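Local coordinates for protein extracellular ligand-binding receptor (Rhodopseudomonas palustris, PDB 4F06) that probably serves as the solute-binding component of an ABC transporter, capturing benzoate derivatives released from lignin such as p-hydroxybenzoic acid, at residues His36-Lys39 against His43-Glu46; Asp154-Phe159 against Ala173-Leu178. One frame throughout, in Å; residues are numbered along the deposited sequence. Where two conformers were deposited one is given.

Contact 1: His36-Lys39 against His43-Glu46; sequences HGNK and HTVE. With SO4 (sulfate ion), chain D.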
loop_
_atom_site.group_PDB
_atom_site.type_symbol
_atom_site.label_atom_id
_atom_site.label_comp_id
_atom_site.label_asym_id
_atom_site.label_seq_id
_atom_site.Cartn_x
_atom_site.Cartn_y
_atom_site.Cartn_z
ATOM N N HIS A 36 -19.935 9.561 6.875
ATOM C CA HIS A 36 -20.913 9.274 5.852
ATOM C C HIS A 36 -22.039 8.367 6.301
ATOM O O HIS A 36 -22.979 8.101 5.515
ATOM C CB HIS A 36 -20.229 8.724 4.616
ATOM C CG HIS A 36 -19.325 9.726 3.965
ATOM N ND1 HIS A 36 -19.792 10.898 3.445
ATOM C CD2 HIS A 36 -17.961 9.751 3.768
ATOM C CE1 HIS A 36 -18.788 11.597 2.925
ATOM N NE2 HIS A 36 -17.679 10.917 3.101
ATOM N N GLY A 37 -21.934 7.830 7.516
ATOM C CA GLY A 37 -22.978 6.936 8.048
ATOM C C GLY A 37 -22.878 5.518 7.531
ATOM O O GLY A 37 -21.967 5.201 6.769
ATOM N N ASN A 38 -23.834 4.696 7.926
ATOM C CA ASN A 38 -23.843 3.263 7.599
ATOM C C ASN A 38 -25.072 2.871 6.779
ATOM O O ASN A 38 -25.366 1.690 6.647
ATOM C CB ASN A 38 -23.727 2.379 8.861
ATOM C CG ASN A 38 -24.969 2.417 9.712
ATOM O OD1 ASN A 38 -25.805 3.292 9.570
ATOM N ND2 ASN A 38 -25.091 1.468 10.634
ATOM N N LYS A 39 -25.763 3.846 6.187
ATOM C CA LYS A 39 -26.927 3.614 5.352
ATOM C C LYS A 39 -26.623 3.949 3.863
ATOM O O LYS A 39 -26.072 5.015 3.526
ATOM C CB LYS A 39 -28.130 4.429 5.875
ATOM C CG LYS A 39 -28.756 3.723 7.076
ATOM C CD LYS A 39 -28.347 4.282 8.418
ATOM C CE LYS A 39 -28.931 3.420 9.531
ATOM N NZ LYS A 39 -28.174 3.491 10.820
ATOM N N HIS A 43 -30.348 0.460 2.720
ATOM C CA HIS A 43 -29.774 -0.696 3.424
ATOM C C HIS A 43 -28.777 -0.240 4.449
ATOM O O HIS A 43 -28.154 0.786 4.304
ATOM C CB HIS A 43 -29.049 -1.583 2.414
ATOM C CG HIS A 43 -29.978 -2.238 1.422
ATOM N ND1 HIS A 43 -30.429 -1.617 0.295
ATOM C CD2 HIS A 43 -30.542 -3.501 1.432
ATOM C CE1 HIS A 43 -31.244 -2.455 -0.377
ATOM N NE2 HIS A 43 -31.303 -3.617 0.312
ATOM N N THR A 44 -28.599 -1.015 5.502
ATOM C CA THR A 44 -27.518 -0.816 6.462
ATOM C C THR A 44 -26.313 -1.605 5.965
ATOM O O THR A 44 -26.464 -2.724 5.497
ATOM C CB THR A 44 -27.953 -1.329 7.828
ATOM O OG1 THR A 44 -29.026 -0.511 8.295
ATOM C CG2 THR A 44 -26.842 -1.238 8.823
ATOM N N VAL A 45 -25.123 -1.009 6.031
ATOM C CA VAL A 45 -23.876 -1.663 5.592
ATOM C C VAL A 45 -23.123 -2.018 6.864
ATOM O O VAL A 45 -22.875 -1.162 7.715
ATOM C CB VAL A 45 -23.037 -0.744 4.685
ATOM C CG1 VAL A 45 -21.789 -1.466 4.175
ATOM C CG2 VAL A 45 -23.915 -0.264 3.527
ATOM N N GLU A 46 -22.726 -3.291 6.970
ATOM C CA GLU A 46 -21.965 -3.760 8.124
ATOM C C GLU A 46 -20.647 -4.371 7.627
ATOM O O GLU A 46 -20.673 -5.248 6.768
ATOM C CB GLU A 46 -22.777 -4.837 8.895
ATOM C CG GLU A 46 -22.069 -5.401 10.110
ATOM C CD GLU A 46 -22.833 -6.529 10.771
ATOM O OE1 GLU A 46 -24.065 -6.711 10.521
ATOM O OE2 GLU A 46 -22.189 -7.252 11.575
HETATM S S SO4 D . -15.346 13.129 1.628
HETATM O O1 SO4 D . -15.213 11.805 2.228
HETATM O O2 SO4 D . -16.734 13.558 1.796
HETATM O O3 SO4 D . -14.424 14.065 2.278
HETATM O O4 SO4 D . -15.186 13.106 0.153
HETATM O O HOH W 1 -23.316 -0.941 10.429
#
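Asn38 lies alongside Thr44 with its ND2 beside the threonine methyl, 3.7 Å from Thr44 CG2, and the two side chains point the same way. A chi1 of 70°, with CG between the backbone N and the carbonyl carbon, sets the asparagine amide in this place. Asn38 ND2 donates to a water 3.0 Å away, which in turn donates to Val45 O and so joins side chain to strand. At the other end of the amide, Lys39 NZ reaches back to Asn38 OD1 at 2.7 Å, in the carbonyl plane and on a lone pair; the bend of the lysine chain at chi2 (100°) allows this return and carries CE past Thr44 OG1. The amide is thereby held against rotation from both ends. Between the backbones, Val45 N donates to Asn38 O at 2.8 Å, and Thr44 CA adds a CH···O contact to the same oxygen at 3.3 Å. A second such contact joins Lys39 CA to His43 O, as expected where Lys39 and Thr44 form an antiparallel non-hydrogen-bonded pair. Further back, His36 NE2 gives an almost straight bond (176°) to O1 of a sulfate, probably from the crystallisation liquor, which Tyr289 also binds. Gly37, the first residue beyond helix 19-36, has positive phi, and its carbonyl accepts a bond from Tyr296, a residue of one p-hydroxybenzoic acid pocket. Lys39 and the strand from His43 form a tight beta hairpin, entered from helix 19-36, at the edge of a Rossmann-like lobe of the periplasmic binding protein fold.

Contact 2: Asp154-Phe159 against Ala173-Leu178; sequences DAETAF and AVRMPL
An extended Glu156, with CG anti to the backbone N (chi1 175°) and the chain straight beyond it, carries its carboxylate from the helix toward the strand, where Arg175 runs straight from CG to NE and crosses it at about a right angle. The meeting is a one-point salt bridge: Arg175 NE donates to Glu156 OE1 at 2.8 Å, with an angle of 168° at the hydrogen. OE1 lies at the guanidinium edge, close to that group's plane, and is approached on its syn side. Carboxylate and guanidinium planes stand 85° apart, so the two-bond, coplanar pairing does not form, and Arg175 NH2 remains 3.5 Å from Glu156 OE1. That nitrogen instead donates to a water at 2.9 Å, which passes a hydrogen bond on to Thr157 OG1 and links the arginine to the helix a second time. The other carboxylate oxygen, Glu156 OE2, rests against the methyl of Ala173, 3.4 Å from its CB, and forms a salt bridge with Lys160 one turn further along the helix. Glu156 thus has a cationic partner at each carboxylate oxygen, which would be expected to favour its ionised form. On the inner side of the helix, Phe159 packs against Val142 and Ile144 of the neighbouring strand. The bridge spans the second half of a right-handed beta-alpha-beta crossover, strand 141-147, helix 150-165 and strand 169-176, the repeating unit of the Rossmann-like lobes of periplasmic binding proteins.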
loop_
_atom_site.group_PDB
_atom_site.type_symbol
_atom_site.label_atom_id
_atom_site.label_comp_id
_atom_site.label_asym_id
_atom_site.label_seq_id
_atom_site.Cartn_x
_atom_site.Cartn_y
_atom_site.Cartn_z
ATOM N N ASP A 154 8.409 -7.226 -8.482
ATOM C CA ASP A 154 7.922 -6.105 -9.289
ATOM C C ASP A 154 8.810 -4.862 -9.046
ATOM O O ASP A 154 9.197 -4.172 -9.975
ATOM C CB ASP A 154 6.507 -5.706 -8.906
ATOM C CG ASP A 154 5.397 -6.464 -9.603
ATOM O OD1 ASP A 154 5.604 -7.421 -10.342
ATOM O OD2 ASP A 154 4.241 -6.102 -9.287
ATOM N N ALA A 155 9.103 -4.551 -7.791
ATOM C CA ALA A 155 9.896 -3.345 -7.470
ATOM C C ALA A 155 11.288 -3.437 -8.091
ATOM O O ALA A 155 11.799 -2.459 -8.652
ATOM C CB ALA A 155 10.034 -3.141 -5.956
ATOM N N GLU A 156 11.935 -4.616 -7.980
ATOM C CA GLU A 156 13.243 -4.786 -8.587
ATOM C C GLU A 156 13.180 -4.549 -10.098
ATOM O O GLU A 156 14.045 -3.855 -10.657
ATOM C CB GLU A 156 13.771 -6.188 -8.261
ATOM C CG GLU A 156 15.086 -6.501 -8.971
ATOM C CD GLU A 156 15.570 -7.908 -8.709
ATOM O OE1 GLU A 156 14.916 -8.671 -8.032
ATOM O OE2 GLU A 156 16.629 -8.266 -9.276
ATOM N N THR A 157 12.216 -5.172 -10.773
ATOM C CA THR A 157 12.088 -5.072 -12.244
ATOM C C THR A 157 11.836 -3.616 -12.633
ATOM O O THR A 157 12.495 -3.072 -13.533
ATOM C CB THR A 157 10.936 -5.968 -12.704
ATOM O OG1 THR A 157 11.247 -7.314 -12.328
ATOM C CG2 THR A 157 10.784 -5.847 -14.205
ATOM N N ALA A 158 10.921 -2.952 -11.909
ATOM C CA ALA A 158 10.594 -1.564 -12.227
ATOM C C ALA A 158 11.803 -0.655 -12.046
ATOM O O ALA A 158 12.084 0.242 -12.876
ATOM C CB ALA A 158 9.463 -1.087 -11.320
ATOM N N PHE A 159 12.540 -0.839 -10.939
ATOM C CA PHE A 159 13.687 0.032 -10.695
ATOM C C PHE A 159 14.792 -0.221 -11.731
ATOM O O PHE A 159 15.348 0.742 -12.288
ATOM C CB PHE A 159 14.254 -0.150 -9.267
ATOM C CG PHE A 159 15.193 0.946 -8.904
ATOM C CD1 PHE A 159 16.537 0.905 -9.274
ATOM C CD2 PHE A 159 14.724 2.065 -8.232
ATOM C CE1 PHE A 159 17.402 1.958 -8.970
ATOM C CE2 PHE A 159 15.580 3.108 -7.887
ATOM C CZ PHE A 159 16.918 3.066 -8.281
ATOM N N ALA A 173 21.808 -6.909 -6.909
ATOM C CA ALA A 173 20.377 -7.065 -6.719
ATOM C C ALA A 173 20.198 -8.285 -5.833
ATOM O O ALA A 173 20.560 -9.408 -6.251
ATOM C CB ALA A 173 19.650 -7.252 -8.050
ATOM N N VAL A 174 19.635 -8.075 -4.645
ATOM C CA VAL A 174 19.499 -9.116 -3.637
ATOM C C VAL A 174 18.008 -9.350 -3.387
ATOM O O VAL A 174 17.279 -8.390 -3.112
ATOM C CB VAL A 174 20.206 -8.705 -2.331
ATOM C CG1 VAL A 174 20.037 -9.763 -1.262
ATOM C CG2 VAL A 174 21.685 -8.437 -2.607
ATOM N N ARG A 175 17.543 -10.596 -3.513
ATOM C CA ARG A 175 16.194 -10.945 -3.124
ATOM C C ARG A 175 16.265 -11.628 -1.772
ATOM O O ARG A 175 16.837 -12.724 -1.648
ATOM C CB ARG A 175 15.562 -11.860 -4.178
ATOM C CG ARG A 175 15.340 -11.161 -5.513
ATOM C CD ARG A 175 14.715 -12.119 -6.524
ATOM N NE ARG A 175 14.444 -11.466 -7.809
ATOM C CZ ARG A 175 13.842 -12.054 -8.833
ATOM N NH1 ARG A 175 13.454 -13.329 -8.753
ATOM N NH2 ARG A 175 13.660 -11.366 -9.939
HETATM N N MSE A 176 15.736 -10.954 -0.758
HETATM C CA MSE A 176 15.903 -11.366 0.646
HETATM C C MSE A 176 14.710 -12.205 1.083
HETATM O O MSE A 176 13.585 -11.763 0.954
HETATM C CB MSE A 176 15.963 -10.128 1.547
HETATM C CG MSE A 176 17.122 -9.156 1.216
HETATM SE SE MSE A 176 17.063 -7.540 2.266
HETATM C CE MSE A 176 15.484 -6.737 1.475
ATOM N N PRO A 177 14.929 -13.411 1.589
ATOM C CA PRO A 177 13.762 -14.181 2.054
ATOM C C PRO A 177 12.897 -13.362 3.011
ATOM O O PRO A 177 13.411 -12.580 3.827
ATOM C CB PRO A 177 14.414 -15.321 2.828
ATOM C CG PRO A 177 15.716 -15.548 2.099
ATOM C CD PRO A 177 16.197 -14.154 1.732
ATOM N N LEU A 178 11.582 -13.560 2.951
ATOM C CA LEU A 178 10.640 -12.884 3.862
ATOM C C LEU A 178 10.955 -13.093 5.335
ATOM O O LEU A 178 10.711 -12.190 6.153
ATOM C CB LEU A 178 9.191 -13.313 3.585
ATOM C CG LEU A 178 8.500 -12.539 2.484
ATOM C CD1 LEU A 178 7.198 -13.244 2.110
ATOM C CD2 LEU A 178 8.295 -11.078 2.865
HETATM O O HOH W 2 13.387 -8.625 -10.895
#

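From the N terminus the chain runs through strand 5-12 and helix 19-36 before contact 1 closes a short hairpin loop, with three residues between its segments, at the outer edge of the six-stranded sheet. Contact 2 opens much later, on helix 150-165, and closes a longer loop of thirteen residues onto strand 169-176 in the sheet of the other lobe. The two follow in series, neither nested nor crossed. The centres of contacts 1 and 2 lie about 41 Å apart, on opposite sides of the chain's centre. The nearest atoms of contacts 1 and 2 are about 29 Å apart. Contact 1 pairs the short edge strand that follows helix 19-36 with strand 43-51; contact 2 ties helix 150-165 to strand 169-176.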